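Local coordinates for protein MgGH51 (Meripilus giganteus, PDB 6ZPV) that probably hydrolyses terminal alpha-L-arabinofuranosyl groups from arabinose-containing polysaccharides, as a fungal GH51 alpha-L-arabinofuranosidase, at residues A[273-278]-A[316-321]; A[330-335]-A[339-344]; A[548-553]-A[608-613]; A[602-607]-A[620-625]. All coordinates share one frame; numbering follows the deposited sequence.

Interaction 1. Residues A[273-278]-A[316-321]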
loop_
_atom_site.group_PDB
_atom_site.type_symbol
_atom_site.label_atom_id
_atom_site.label_comp_id
_atom_site.label_asym_id
_atom_site.label_seq_id
_atom_site.Cartn_x
_atom_site.Cartn_y
_atom_site.Cartn_z
ATOM N N GLU A 273 -10.367 -3.906 7.068
ATOM C CA GLU A 273 -9.343 -2.910 7.438
ATOM C C GLU A 273 -9.060 -1.972 6.268
ATOM O O GLU A 273 -8.926 -0.747 6.453
ATOM C CB GLU A 273 -8.085 -3.573 7.949
ATOM C CG GLU A 273 -8.244 -4.346 9.271
ATOM C CD GLU A 273 -8.885 -5.708 9.202
ATOM O OE1 GLU A 273 -8.831 -6.294 8.084
ATOM O OE2 GLU A 273 -9.378 -6.205 10.219
ATOM N N TYR A 274 -8.986 -2.518 5.051
ATOM C CA TYR A 274 -8.847 -1.665 3.854
ATOM C C TYR A 274 -10.018 -0.671 3.775
ATOM O O TYR A 274 -9.797 0.531 3.616
ATOM C CB TYR A 274 -8.767 -2.543 2.580
ATOM C CG TYR A 274 -7.485 -3.255 2.293
ATOM C CD1 TYR A 274 -6.355 -2.536 1.925
ATOM C CD2 TYR A 274 -7.393 -4.643 2.272
ATOM C CE1 TYR A 274 -5.177 -3.161 1.523
ATOM C CE2 TYR A 274 -6.219 -5.279 1.911
ATOM C CZ TYR A 274 -5.107 -4.542 1.540
ATOM O OH TYR A 274 -3.939 -5.124 1.094
ATOM N N LEU A 275 -11.232 -1.202 3.821
ATOM C CA LEU A 275 -12.399 -0.346 3.634
ATOM C C LEU A 275 -12.511 0.744 4.703
ATOM O O LEU A 275 -12.838 1.900 4.359
ATOM C CB LEU A 275 -13.678 -1.201 3.605
ATOM C CG LEU A 275 -13.769 -2.198 2.453
ATOM C CD1 LEU A 275 -14.896 -3.181 2.667
ATOM C CD2 LEU A 275 -13.933 -1.469 1.129
ATOM N N GLN A 276 -12.177 0.412 5.940
ATOM C CA GLN A 276 -12.213 1.411 7.022
ATOM C C GLN A 276 -11.176 2.508 6.728
ATOM O O GLN A 276 -11.444 3.692 6.994
ATOM C CB GLN A 276 -11.977 0.756 8.386
ATOM C CG GLN A 276 -12.197 1.709 9.531
ATOM C CD GLN A 276 -13.612 2.276 9.554
ATOM O OE1 GLN A 276 -14.568 1.498 9.762
ATOM N NE2 GLN A 276 -13.768 3.595 9.436
ATOM N N PHE A 277 -10.004 2.142 6.231
ATOM C CA PHE A 277 -8.988 3.156 5.893
ATOM C C PHE A 277 -9.494 4.091 4.801
ATOM O O PHE A 277 -9.266 5.312 4.860
ATOM C CB PHE A 277 -7.715 2.448 5.423
ATOM C CG PHE A 277 -6.587 3.375 5.066
ATOM C CD1 PHE A 277 -6.134 4.320 5.981
ATOM C CD2 PHE A 277 -5.919 3.247 3.867
ATOM C CE1 PHE A 277 -5.090 5.170 5.669
ATOM C CE2 PHE A 277 -4.846 4.075 3.580
ATOM C CZ PHE A 277 -4.409 4.981 4.481
ATOM N N PHE A 278 -10.231 3.551 3.822
ATOM C CA PHE A 278 -10.804 4.403 2.769
ATOM C C PHE A 278 -11.800 5.416 3.376
ATOM O O PHE A 278 -11.739 6.629 3.062
ATOM C CB PHE A 278 -11.456 3.564 1.670
ATOM C CG PHE A 278 -10.594 2.472 1.108
ATOM C CD1 PHE A 278 -9.204 2.508 1.179
ATOM C CD2 PHE A 278 -11.170 1.348 0.557
ATOM C CE1 PHE A 278 -8.442 1.452 0.718
ATOM C CE2 PHE A 278 -10.398 0.291 0.097
ATOM C CZ PHE A 278 -9.045 0.321 0.226
ATOM N N ILE A 316 -17.868 -8.546 -3.353
ATOM C CA ILE A 316 -18.525 -7.256 -3.615
ATOM C C ILE A 316 -19.709 -7.044 -2.662
ATOM O O ILE A 316 -19.883 -5.936 -2.107
ATOM C CB ILE A 316 -18.907 -7.126 -5.091
ATOM C CG1 ILE A 316 -17.660 -7.112 -5.977
ATOM C CG2 ILE A 316 -19.788 -5.891 -5.304
ATOM C CD1 ILE A 316 -17.911 -7.339 -7.453
ATOM N N ASN A 317 -20.489 -8.093 -2.406
ATOM C CA ASN A 317 -21.598 -7.954 -1.441
ATOM C C ASN A 317 -21.088 -7.595 -0.055
ATOM O O ASN A 317 -21.748 -6.848 0.665
ATOM C CB ASN A 317 -22.455 -9.230 -1.400
ATOM C CG ASN A 317 -23.484 -9.284 -2.518
ATOM O OD1 ASN A 317 -23.881 -8.216 -2.997
ATOM N ND2 ASN A 317 -23.884 -10.519 -2.861
ATOM N N PHE A 318 -19.943 -8.102 0.370
ATOM C CA PHE A 318 -19.375 -7.698 1.653
ATOM C C PHE A 318 -19.235 -6.167 1.664
ATOM O O PHE A 318 -19.484 -5.526 2.710
ATOM C CB PHE A 318 -18.029 -8.372 1.924
ATOM C CG PHE A 318 -17.464 -7.996 3.271
ATOM C CD1 PHE A 318 -17.896 -8.632 4.416
ATOM C CD2 PHE A 318 -16.536 -6.958 3.412
ATOM C CE1 PHE A 318 -17.404 -8.319 5.659
ATOM C CE2 PHE A 318 -16.019 -6.647 4.670
ATOM C CZ PHE A 318 -16.464 -7.327 5.787
ATOM N N VAL A 319 -18.754 -5.572 0.587
ATOM C CA VAL A 319 -18.477 -4.123 0.497
ATOM C C VAL A 319 -19.774 -3.328 0.504
ATOM O O VAL A 319 -19.887 -2.327 1.251
ATOM C CB VAL A 319 -17.596 -3.800 -0.716
ATOM C CG1 VAL A 319 -17.261 -2.324 -0.697
ATOM C CG2 VAL A 319 -16.331 -4.641 -0.764
ATOM N N ILE A 320 -20.741 -3.699 -0.371
ATOM C CA ILE A 320 -21.883 -2.808 -0.713
ATOM C C ILE A 320 -23.262 -3.407 -0.471
ATOM O O ILE A 320 -24.248 -2.675 -0.609
ATOM C CB ILE A 320 -21.812 -2.320 -2.163
ATOM C CG1 ILE A 320 -22.064 -3.438 -3.190
ATOM C CG2 ILE A 320 -20.535 -1.580 -2.427
ATOM C CD1 ILE A 320 -22.145 -2.919 -4.591
ATOM N N GLY A 321 -23.360 -4.703 -0.210
ATOM C CA GLY A 321 -24.710 -5.306 -0.252
ATOM C C GLY A 321 -25.561 -4.884 0.921
ATOM O O GLY A 321 -25.051 -4.539 1.987
#

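Interaction 2. Residues A[330-335]-A[339-344]. With SO4 (sulfate ion), chain R.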
loop_
_atom_site.group_PDB
_atom_site.type_symbol
_atom_site.label_atom_id
_atom_site.label_comp_id
_atom_site.label_asym_id
_atom_site.label_seq_id
_atom_site.Cartn_x
_atom_site.Cartn_y
_atom_site.Cartn_z
ATOM N N ALA A 330 -24.475 -9.316 5.545
ATOM C CA ALA A 330 -24.822 -9.503 6.973
ATOM C C ALA A 330 -23.576 -9.571 7.817
ATOM O O ALA A 330 -23.563 -9.098 8.950
ATOM C CB ALA A 330 -25.695 -10.733 7.142
ATOM N N LEU A 331 -22.519 -10.171 7.261
ATOM C CA LEU A 331 -21.255 -10.293 7.975
ATOM C C LEU A 331 -20.626 -8.914 8.198
ATOM O O LEU A 331 -20.150 -8.600 9.301
ATOM C CB LEU A 331 -20.318 -11.206 7.186
ATOM C CG LEU A 331 -18.950 -11.485 7.822
ATOM C CD1 LEU A 331 -19.083 -12.203 9.147
ATOM C CD2 LEU A 331 -18.085 -12.275 6.881
ATOM N N ARG A 332 -20.608 -8.052 7.172
ATOM C CA ARG A 332 -20.118 -6.690 7.323
ATOM C C ARG A 332 -20.871 -6.012 8.471
ATOM O O ARG A 332 -20.266 -5.323 9.327
ATOM C CB ARG A 332 -20.271 -5.898 6.024
ATOM C CG ARG A 332 -19.713 -4.482 6.115
ATOM C CD ARG A 332 -20.173 -3.523 5.016
ATOM N NE ARG A 332 -21.612 -3.315 5.034
ATOM C CZ ARG A 332 -22.487 -3.691 4.106
ATOM N NH1 ARG A 332 -22.124 -4.473 3.109
ATOM N NH2 ARG A 332 -23.726 -3.278 4.177
ATOM N N ALA A 333 -22.181 -6.113 8.500
ATOM C CA ALA A 333 -22.982 -5.525 9.575
ATOM C C ALA A 333 -22.541 -6.111 10.925
ATOM O O ALA A 333 -22.448 -5.341 11.911
ATOM C CB ALA A 333 -24.478 -5.730 9.277
ATOM N N SER A 334 -22.422 -7.419 11.026
ATOM C CA SER A 334 -22.061 -8.084 12.281
ATOM C C SER A 334 -20.720 -7.588 12.833
ATOM O O SER A 334 -20.501 -7.643 14.047
ATOM C CB SER A 334 -22.032 -9.606 12.091
ATOM O OG SER A 334 -20.823 -10.084 11.561
ATOM N N LEU A 335 -19.834 -7.180 11.933
ATOM C CA LEU A 335 -18.509 -6.667 12.277
ATOM C C LEU A 335 -18.522 -5.159 12.535
ATOM O O LEU A 335 -17.440 -4.577 12.736
ATOM C CB LEU A 335 -17.542 -7.044 11.154
ATOM C CG LEU A 335 -17.280 -8.548 11.027
ATOM C CD1 LEU A 335 -16.559 -8.876 9.711
ATOM C CD2 LEU A 335 -16.481 -9.080 12.194
ATOM N N GLU A 339 -23.653 0.088 7.305
ATOM C CA GLU A 339 -23.785 0.933 6.097
ATOM C C GLU A 339 -22.881 0.345 5.008
ATOM O O GLU A 339 -21.758 -0.093 5.286
ATOM C CB GLU A 339 -23.367 2.384 6.391
ATOM C CG GLU A 339 -24.315 3.083 7.331
ATOM C CD GLU A 339 -25.748 3.127 6.855
ATOM O OE1 GLU A 339 -25.957 3.266 5.665
ATOM O OE2 GLU A 339 -26.640 3.033 7.717
ATOM N N PRO A 340 -23.296 0.392 3.734
ATOM C CA PRO A 340 -22.401 0.031 2.639
ATOM C C PRO A 340 -21.227 0.996 2.569
ATOM O O PRO A 340 -21.412 2.203 2.807
ATOM C CB PRO A 340 -23.278 0.069 1.414
ATOM C CG PRO A 340 -24.327 1.111 1.801
ATOM C CD PRO A 340 -24.639 0.830 3.263
ATOM N N PHE A 341 -20.123 0.503 2.075
ATOM C CA PHE A 341 -18.991 1.366 1.679
ATOM C C PHE A 341 -19.173 1.832 0.233
ATOM O O PHE A 341 -19.915 1.198 -0.501
ATOM C CB PHE A 341 -17.673 0.590 1.841
ATOM C CG PHE A 341 -17.252 0.319 3.265
ATOM C CD1 PHE A 341 -16.503 1.239 3.983
ATOM C CD2 PHE A 341 -17.588 -0.890 3.862
ATOM C CE1 PHE A 341 -16.069 0.964 5.265
ATOM C CE2 PHE A 341 -17.130 -1.172 5.140
ATOM C CZ PHE A 341 -16.397 -0.234 5.825
ATOM N N THR A 342 -18.454 2.870 -0.146
ATOM C CA THR A 342 -18.396 3.317 -1.534
ATOM C C THR A 342 -17.695 2.227 -2.386
ATOM O O THR A 342 -16.615 1.753 -1.969
ATOM C CB THR A 342 -17.578 4.623 -1.661
ATOM O OG1 THR A 342 -18.242 5.609 -0.886
ATOM C CG2 THR A 342 -17.409 5.057 -3.093
ATOM N N LEU A 343 -18.248 1.919 -3.563
ATOM C CA LEU A 343 -17.508 1.065 -4.540
ATOM C C LEU A 343 -18.075 1.349 -5.929
ATOM O O LEU A 343 -19.193 0.966 -6.236
ATOM C CB LEU A 343 -17.639 -0.419 -4.217
ATOM C CG LEU A 343 -16.956 -1.355 -5.178
ATOM C CD1 LEU A 343 -15.449 -1.236 -5.165
ATOM C CD2 LEU A 343 -17.373 -2.803 -4.911
ATOM N N ARG A 344 -17.291 2.008 -6.776
ATOM C CA ARG A 344 -17.697 2.367 -8.127
ATOM C C ARG A 344 -16.945 1.584 -9.187
ATOM O O ARG A 344 -17.391 1.603 -10.353
ATOM C CB ARG A 344 -17.515 3.875 -8.382
ATOM C CG ARG A 344 -18.315 4.751 -7.433
ATOM C CD ARG A 344 -18.454 6.152 -7.939
ATOM N NE ARG A 344 -17.216 6.860 -8.034
ATOM C CZ ARG A 344 -16.943 7.950 -8.770
ATOM N NH1 ARG A 344 -15.767 8.534 -8.697
ATOM N NH2 ARG A 344 -17.839 8.447 -9.587
HETATM S S SO4 R . -15.827 11.663 -11.036
HETATM O O1 SO4 R . -14.801 10.943 -10.254
HETATM O O2 SO4 R . -17.171 11.489 -10.575
HETATM O O3 SO4 R . -15.746 11.129 -12.449
HETATM O O4 SO4 R . -15.373 13.045 -11.098
#

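Interaction 3. Residues A[548-553]-A[608-613]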
loop_
_atom_site.group_PDB
_atom_site.type_symbol
_atom_site.label_atom_id
_atom_site.label_comp_id
_atom_site.label_asym_id
_atom_site.label_seq_id
_atom_site.Cartn_x
_atom_site.Cartn_y
_atom_site.Cartn_z
ATOM N N THR A 548 -6.238 28.526 -9.774
ATOM C CA THR A 548 -5.768 28.048 -11.063
ATOM C C THR A 548 -4.343 27.531 -10.872
ATOM O O THR A 548 -3.452 28.298 -10.402
ATOM C CB THR A 548 -5.853 29.182 -12.104
ATOM O OG1 THR A 548 -7.197 29.651 -12.160
ATOM C CG2 THR A 548 -5.391 28.763 -13.479
ATOM N N PHE A 549 -4.142 26.274 -11.220
ATOM C CA PHE A 549 -2.912 25.507 -10.902
ATOM C C PHE A 549 -2.141 25.255 -12.166
ATOM O O PHE A 549 -2.621 24.522 -13.047
ATOM C CB PHE A 549 -3.296 24.201 -10.239
ATOM C CG PHE A 549 -4.263 24.324 -9.098
ATOM C CD1 PHE A 549 -3.840 24.722 -7.854
ATOM C CD2 PHE A 549 -5.596 24.015 -9.281
ATOM C CE1 PHE A 549 -4.716 24.816 -6.781
ATOM C CE2 PHE A 549 -6.494 24.088 -8.245
ATOM C CZ PHE A 549 -6.048 24.520 -7.004
ATOM N N ILE A 550 -0.987 25.888 -12.294
ATOM C CA ILE A 550 -0.095 25.765 -13.446
ATOM C C ILE A 550 1.034 24.851 -13.057
ATOM O O ILE A 550 1.899 25.215 -12.247
ATOM C CB ILE A 550 0.401 27.149 -13.896
ATOM C CG1 ILE A 550 -0.721 28.115 -14.213
ATOM C CG2 ILE A 550 1.374 26.989 -15.047
ATOM C CD1 ILE A 550 -0.294 29.564 -14.312
ATOM N N LYS A 551 1.012 23.609 -13.560
ATOM C CA LYS A 551 2.018 22.578 -13.212
ATOM C C LYS A 551 3.016 22.456 -14.336
ATOM O O LYS A 551 2.599 22.321 -15.486
ATOM C CB LYS A 551 1.281 21.253 -12.872
ATOM C CG LYS A 551 0.374 21.376 -11.662
ATOM C CD LYS A 551 -0.005 20.129 -10.973
ATOM C CE LYS A 551 -0.970 19.296 -11.741
ATOM N NZ LYS A 551 -2.381 19.204 -11.065
ATOM N N ILE A 552 4.294 22.524 -13.989
ATOM C CA ILE A 552 5.374 22.640 -14.985
ATOM C C ILE A 552 6.458 21.621 -14.663
ATOM O O ILE A 552 7.033 21.631 -13.541
ATOM C CB ILE A 552 5.997 24.035 -14.949
ATOM C CG1 ILE A 552 4.941 25.139 -15.074
ATOM C CG2 ILE A 552 7.078 24.161 -16.015
ATOM C CD1 ILE A 552 5.398 26.513 -14.631
ATOM N N ALA A 553 6.766 20.759 -15.617
ATOM C CA ALA A 553 7.844 19.778 -15.493
ATOM C C ALA A 553 8.955 20.156 -16.467
ATOM O O ALA A 553 8.728 20.149 -17.673
ATOM C CB ALA A 553 7.325 18.371 -15.752
ATOM N N LYS A 608 -1.800 39.159 -15.496
ATOM C CA LYS A 608 -2.207 38.607 -16.795
ATOM C C LYS A 608 -1.023 38.167 -17.620
ATOM O O LYS A 608 -1.257 37.378 -18.570
ATOM C CB LYS A 608 -3.132 39.566 -17.541
ATOM C CG LYS A 608 -4.547 39.595 -16.991
ATOM C CD LYS A 608 -5.477 40.601 -17.605
ATOM C CE LYS A 608 -6.887 40.448 -17.125
ATOM N NZ LYS A 608 -7.781 41.433 -17.811
ATOM N N THR A 609 0.164 38.693 -17.356
ATOM C CA THR A 609 1.390 38.231 -18.029
ATOM C C THR A 609 2.433 38.064 -16.935
ATOM O O THR A 609 2.678 39.035 -16.168
ATOM C CB THR A 609 1.883 39.258 -19.096
ATOM O OG1 THR A 609 0.845 39.458 -20.060
ATOM C CG2 THR A 609 3.135 38.757 -19.779
ATOM N N PHE A 610 3.133 36.934 -16.895
ATOM C CA PHE A 610 4.242 36.767 -15.956
ATOM C C PHE A 610 5.190 35.723 -16.498
ATOM O O PHE A 610 4.757 34.907 -17.362
ATOM C CB PHE A 610 3.716 36.510 -14.534
ATOM C CG PHE A 610 2.955 35.216 -14.378
ATOM C CD1 PHE A 610 1.615 35.223 -14.581
ATOM C CD2 PHE A 610 3.578 34.034 -14.061
ATOM C CE1 PHE A 610 0.883 34.086 -14.425
ATOM C CE2 PHE A 610 2.833 32.887 -13.917
ATOM C CZ PHE A 610 1.478 32.909 -14.142
ATOM N N THR A 611 6.386 35.710 -15.976
ATOM C CA THR A 611 7.443 34.836 -16.493
ATOM C C THR A 611 7.973 33.963 -15.376
ATOM O O THR A 611 8.209 34.456 -14.270
ATOM C CB THR A 611 8.536 35.688 -17.157
ATOM O OG1 THR A 611 7.950 36.452 -18.207
ATOM C CG2 THR A 611 9.686 34.856 -17.642
ATOM N N TYR A 612 8.231 32.697 -15.688
ATOM C CA TYR A 612 8.842 31.762 -14.730
ATOM C C TYR A 612 10.065 31.119 -15.371
ATOM O O TYR A 612 9.947 30.618 -16.522
ATOM C CB TYR A 612 7.828 30.681 -14.302
ATOM C CG TYR A 612 8.430 29.691 -13.332
ATOM C CD1 TYR A 612 8.887 30.091 -12.088
ATOM C CD2 TYR A 612 8.539 28.352 -13.649
ATOM C CE1 TYR A 612 9.421 29.190 -11.210
ATOM C CE2 TYR A 612 9.067 27.426 -12.781
ATOM C CZ TYR A 612 9.527 27.858 -11.536
ATOM O OH TYR A 612 10.075 26.986 -10.633
ATOM N N ASN A 613 11.174 31.076 -14.651
ATOM C CA ASN A 613 12.362 30.358 -15.085
ATOM C C ASN A 613 12.360 28.984 -14.423
ATOM O O ASN A 613 12.580 28.881 -13.220
ATOM C CB ASN A 613 13.661 31.108 -14.764
ATOM C CG ASN A 613 14.910 30.401 -15.325
ATOM O OD1 ASN A 613 14.917 29.375 -16.099
ATOM N ND2 ASN A 613 16.073 30.929 -14.969
#

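Interaction 4. Residues A[602-607]-A[620-625]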
loop_
_atom_site.group_PDB
_atom_site.type_symbol
_atom_site.label_atom_id
_atom_site.label_comp_id
_atom_site.label_asym_id
_atom_site.label_seq_id
_atom_site.Cartn_x
_atom_site.Cartn_y
_atom_site.Cartn_z
ATOM N N SER A 602 6.899 29.538 -1.914
ATOM C CA SER A 602 7.069 30.998 -1.862
ATOM C C SER A 602 5.857 31.679 -2.462
ATOM O O SER A 602 5.005 31.022 -3.060
ATOM C CB SER A 602 8.356 31.389 -2.570
ATOM O OG SER A 602 8.318 31.020 -3.940
ATOM N N THR A 603 5.852 33.016 -2.393
ATOM C CA THR A 603 4.885 33.866 -3.116
ATOM C C THR A 603 5.644 34.729 -4.093
ATOM O O THR A 603 6.755 35.222 -3.793
ATOM C CB THR A 603 3.991 34.647 -2.155
ATOM O OG1 THR A 603 4.741 35.276 -1.092
ATOM C CG2 THR A 603 3.047 33.683 -1.473
ATOM N N ILE A 604 5.035 34.971 -5.238
ATOM C CA ILE A 604 5.634 35.696 -6.371
ATOM C C ILE A 604 4.602 36.642 -6.952
ATOM O O ILE A 604 3.364 36.433 -6.844
ATOM C CB ILE A 604 6.152 34.717 -7.446
ATOM C CG1 ILE A 604 5.035 33.831 -7.967
ATOM C CG2 ILE A 604 7.396 33.948 -6.970
ATOM C CD1 ILE A 604 5.368 33.119 -9.244
ATOM N N GLY A 605 5.098 37.641 -7.676
ATOM C CA GLY A 605 4.230 38.467 -8.494
ATOM C C GLY A 605 3.683 37.749 -9.709
ATOM O O GLY A 605 4.422 36.983 -10.355
ATOM N N THR A 606 2.428 37.974 -10.112
ATOM C CA THR A 606 1.866 37.303 -11.313
ATOM C C THR A 606 1.218 38.347 -12.252
ATOM O O THR A 606 1.895 38.939 -13.006
ATOM C CB THR A 606 1.062 36.071 -10.852
ATOM O OG1 THR A 606 0.163 36.371 -9.777
ATOM C CG2 THR A 606 1.969 34.953 -10.353
ATOM N N GLY A 607 0.007 38.129 -12.613
ATOM C CA GLY A 607 -0.947 38.994 -13.277
ATOM C C GLY A 607 -1.264 38.369 -14.591
ATOM O O GLY A 607 -1.075 37.132 -14.780
ATOM N N SER A 620 7.316 22.236 -10.785
ATOM C CA SER A 620 6.857 23.504 -10.200
ATOM C C SER A 620 5.347 23.582 -10.285
ATOM O O SER A 620 4.752 23.143 -11.289
ATOM C CB SER A 620 7.484 24.706 -10.867
ATOM O OG SER A 620 8.908 24.596 -10.911
ATOM N N VAL A 621 4.747 24.246 -9.317
ATOM C CA VAL A 621 3.303 24.571 -9.357
ATOM C C VAL A 621 3.174 26.055 -9.030
ATOM O O VAL A 621 3.621 26.487 -7.950
ATOM C CB VAL A 621 2.489 23.762 -8.348
ATOM C CG1 VAL A 621 1.011 24.125 -8.466
ATOM C CG2 VAL A 621 2.730 22.267 -8.536
ATOM N N ILE A 622 2.549 26.785 -9.929
ATOM C CA ILE A 622 2.210 28.198 -9.710
ATOM C C ILE A 622 0.702 28.245 -9.541
ATOM O O ILE A 622 -0.035 27.761 -10.439
ATOM C CB ILE A 622 2.689 29.119 -10.854
ATOM C CG1 ILE A 622 4.206 29.103 -10.887
ATOM C CG2 ILE A 622 2.131 30.538 -10.631
ATOM C CD1 ILE A 622 4.821 29.840 -12.089
ATOM N N THR A 623 0.205 28.818 -8.433
ATOM C CA THR A 623 -1.237 28.940 -8.178
ATOM C C THR A 623 -1.607 30.413 -8.175
ATOM O O THR A 623 -1.077 31.184 -7.338
ATOM C CB THR A 623 -1.630 28.274 -6.869
ATOM O OG1 THR A 623 -1.184 26.905 -6.876
ATOM C CG2 THR A 623 -3.119 28.319 -6.658
ATOM N N VAL A 624 -2.537 30.782 -9.025
ATOM C CA VAL A 624 -3.104 32.148 -9.081
ATOM C C VAL A 624 -4.623 32.017 -8.982
ATOM O O VAL A 624 -5.162 30.905 -9.081
ATOM C CB VAL A 624 -2.674 32.856 -10.390
ATOM C CG1 VAL A 624 -1.189 33.108 -10.360
ATOM C CG2 VAL A 624 -3.104 32.159 -11.659
ATOM N N THR A 625 -5.315 33.118 -8.820
ATOM C CA THR A 625 -6.788 33.154 -8.919
ATOM C C THR A 625 -7.143 33.782 -10.261
ATOM O O THR A 625 -6.651 34.865 -10.568
ATOM C CB THR A 625 -7.425 33.825 -7.727
ATOM O OG1 THR A 625 -7.012 33.138 -6.545
ATOM C CG2 THR A 625 -8.911 33.805 -7.813
#

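Interaction 1. Residues A[273-278]-A[316-321]
Phe318 O, the carbonyl of a residue whose ring meets Leu275, accepts a hydrogen bond from Arg332 NH1. The next residue, Val319, shares a backbone hydrogen bond with Phe341. No hydrogen bond joins 273-278 to 316-321, and the contact itself is apolar. Leu275 carries one side of it and sets both methyls on Val319, and CD1 reaches the Phe318 ring as well. Its CD2 packs on Val319 CG1 at 3.9 Å. Its CD1 lies 4.0 Å from Val319 CG2, and the same methyl also reaches Phe318 CE2 at 4.2 Å. That second approach is to the edge of the ring, near its plane, and not over a face. Leu275 CG stands anti to its carbonyl carbon (chi1 -63°). A chi2 of 168° then sets CD1 anti to CA, where it lies between Val319 CG2 and the Phe318 ring edge. The two helices, 271-281 and 306-320, come before and after strand 284-289 in the chain. They are neighbours on the outside of the parallel beta/alpha barrel that forms the catalytic core of the GH51 family. Val319 also touches Met287 of that strand. The Phe318 ring leans on Leu271 and Leu272 of the first helix and on Pro328 and Leu331 of helix 327-334. CG of Phe318 is anti to N (chi1 -178°), and this swings the ring toward Leu275.

Interaction 2. Residues A[330-335]-A[339-344]
Arg332 reaches from helix 327-334 to Glu339, Pro340 and Phe341, in the loop that leads into barrel strand 345-348. This is a helix-to-strand link of the beta/alpha barrel. In the packing, Arg332 CD lies 3.8 Å from Phe341 CE2. The two side chains run antiparallel alongside each other, and the guanidinium and ring planes are nearly perpendicular, at 86°. Pro340 CA sits over one face of the guanidinium, toward its rim. A bend at chi3 (62°) turns the end of Arg332 toward the backbone of this loop. Phe341 also stacks on His337 and rests on Leu272 and Leu275 of helix 271-281. The polar contacts of Arg332 are with backbone carbonyls. NE binds His337 O, and NH2 binds Pro338 O and Gly321 O. NH1 binds Phe318 O. The buried guanidinium has carbonyl partners on all three nitrogens, which probably help to stabilise its charge. A leucine in its place would probably leave these carbonyls without their donor and let the loop shift against helix 306-320. Arg344 lies away from the Arg332 contact, at the far end of the loop. Its NE forms a salt bridge with Glu284. The other edge of its guanidinium meets a sulfate, probably from the crystallisation liquor, which Ser15 OG also binds. Arg344 NH1 donates to sulfate O1 at 3.0 Å, nearly straight at 168°, and NH2 to O2 at 3.3 Å.

Interaction 3. Residues A[548-553]-A[608-613]
Within 548-553, Ile550 is the first to touch 608-613, at Phe610. Its CD1 lies 3.8 Å from Phe610 CZ. The methyl meets the ring rim in its plane, head-on. Phe610 CG sits between the backbone N and the carbonyl carbon (chi1 65°), and the ring projects between the sheets to Ile550. Two residues on, Ile552 points the same way. Its CD1 packs 3.8 Å from Tyr612 CD2, and here the side chains run at a slant to each other. The hydroxyl of Tyr612 is hydrogen-bonded to Ser620 OG, so the far end of the ring is tied to strand 618-625. The two segments belong to different sheets and meet through side chains alone, with Ile552 CA and Tyr612 CA 9.8 Å apart. This is core packing of the C-terminal beta-sandwich of GH51 enzymes. Both isoleucines also touch Phe564, whose ring meets that of Phe610. Strand 547-554 runs between strands 535-541 and 618-625, while strand 609-614 borders strand 560-565. On the other face, Lys551 forms a salt bridge with Glu468 of helix 454-469 and bonds Phe515 O of helix 507-517.

Interaction 4. Residues A[602-607]-A[620-625]
Two first torsions bring Thr606 and Val624 together. In the Thr606 conformer described here (a second is deposited), chi1 of 48° puts OG1 between the backbone N and the carbonyl carbon, with CG2 anti to the carbonyl carbon. In Val624, chi1 of -67° sets CG1 anti to the carbonyl carbon. CG1 of Val624 then lies against both branches of the threonine, 3.6 Å from Thr606 OG1 and 3.7 Å from Thr606 CG2. OG1 has its polar partner elsewhere, in Ser573 O. Both the contacts and this bond are uncertain for the second conformer. Ile622 adds a looser contact: its CG2 is 4.4 Å from Ile604 CD1. Strand 600-605 is an edge strand of the seven-stranded sheet of the C-terminal beta-sandwich. Strands 600-605 and 618-625, both antiparallel to strand 575-582 between them, run parallel to each other. Ile604 and Ile622 therefore reach across that strand, where Gly576 pairs by backbone with Ile604 and has no side chain to add. Thr606 and Val624 meet across the residues just before it. Leu578 of the middle strand touches Ile622. On the inner side of the sandwich, Ile622 also packs on Phe610 and Tyr612.

Interactions 1 and 2 sit in the barrel, with centres 6 Å apart. They meet at helix 306-320, which carries one side of interaction 1 and to which Arg332 of interaction 2 bonds. Interaction 1 is a buried, apolar helix pair. Interaction 2 is partly buried and more polar, and its arginine ties helix 327-334 and the loop after it to the end of helix 306-320. Interactions 3 and 4 lie in the beta-sandwich, with centres 7 Å apart, and both reach the seven-stranded sheet. Interaction 3 joins two sheets through the buried core. Interaction 4 stays within one sheet and runs to its partly exposed edge. The two pairs are separate: the centres of interactions 1 and 3 are about 41 Å apart.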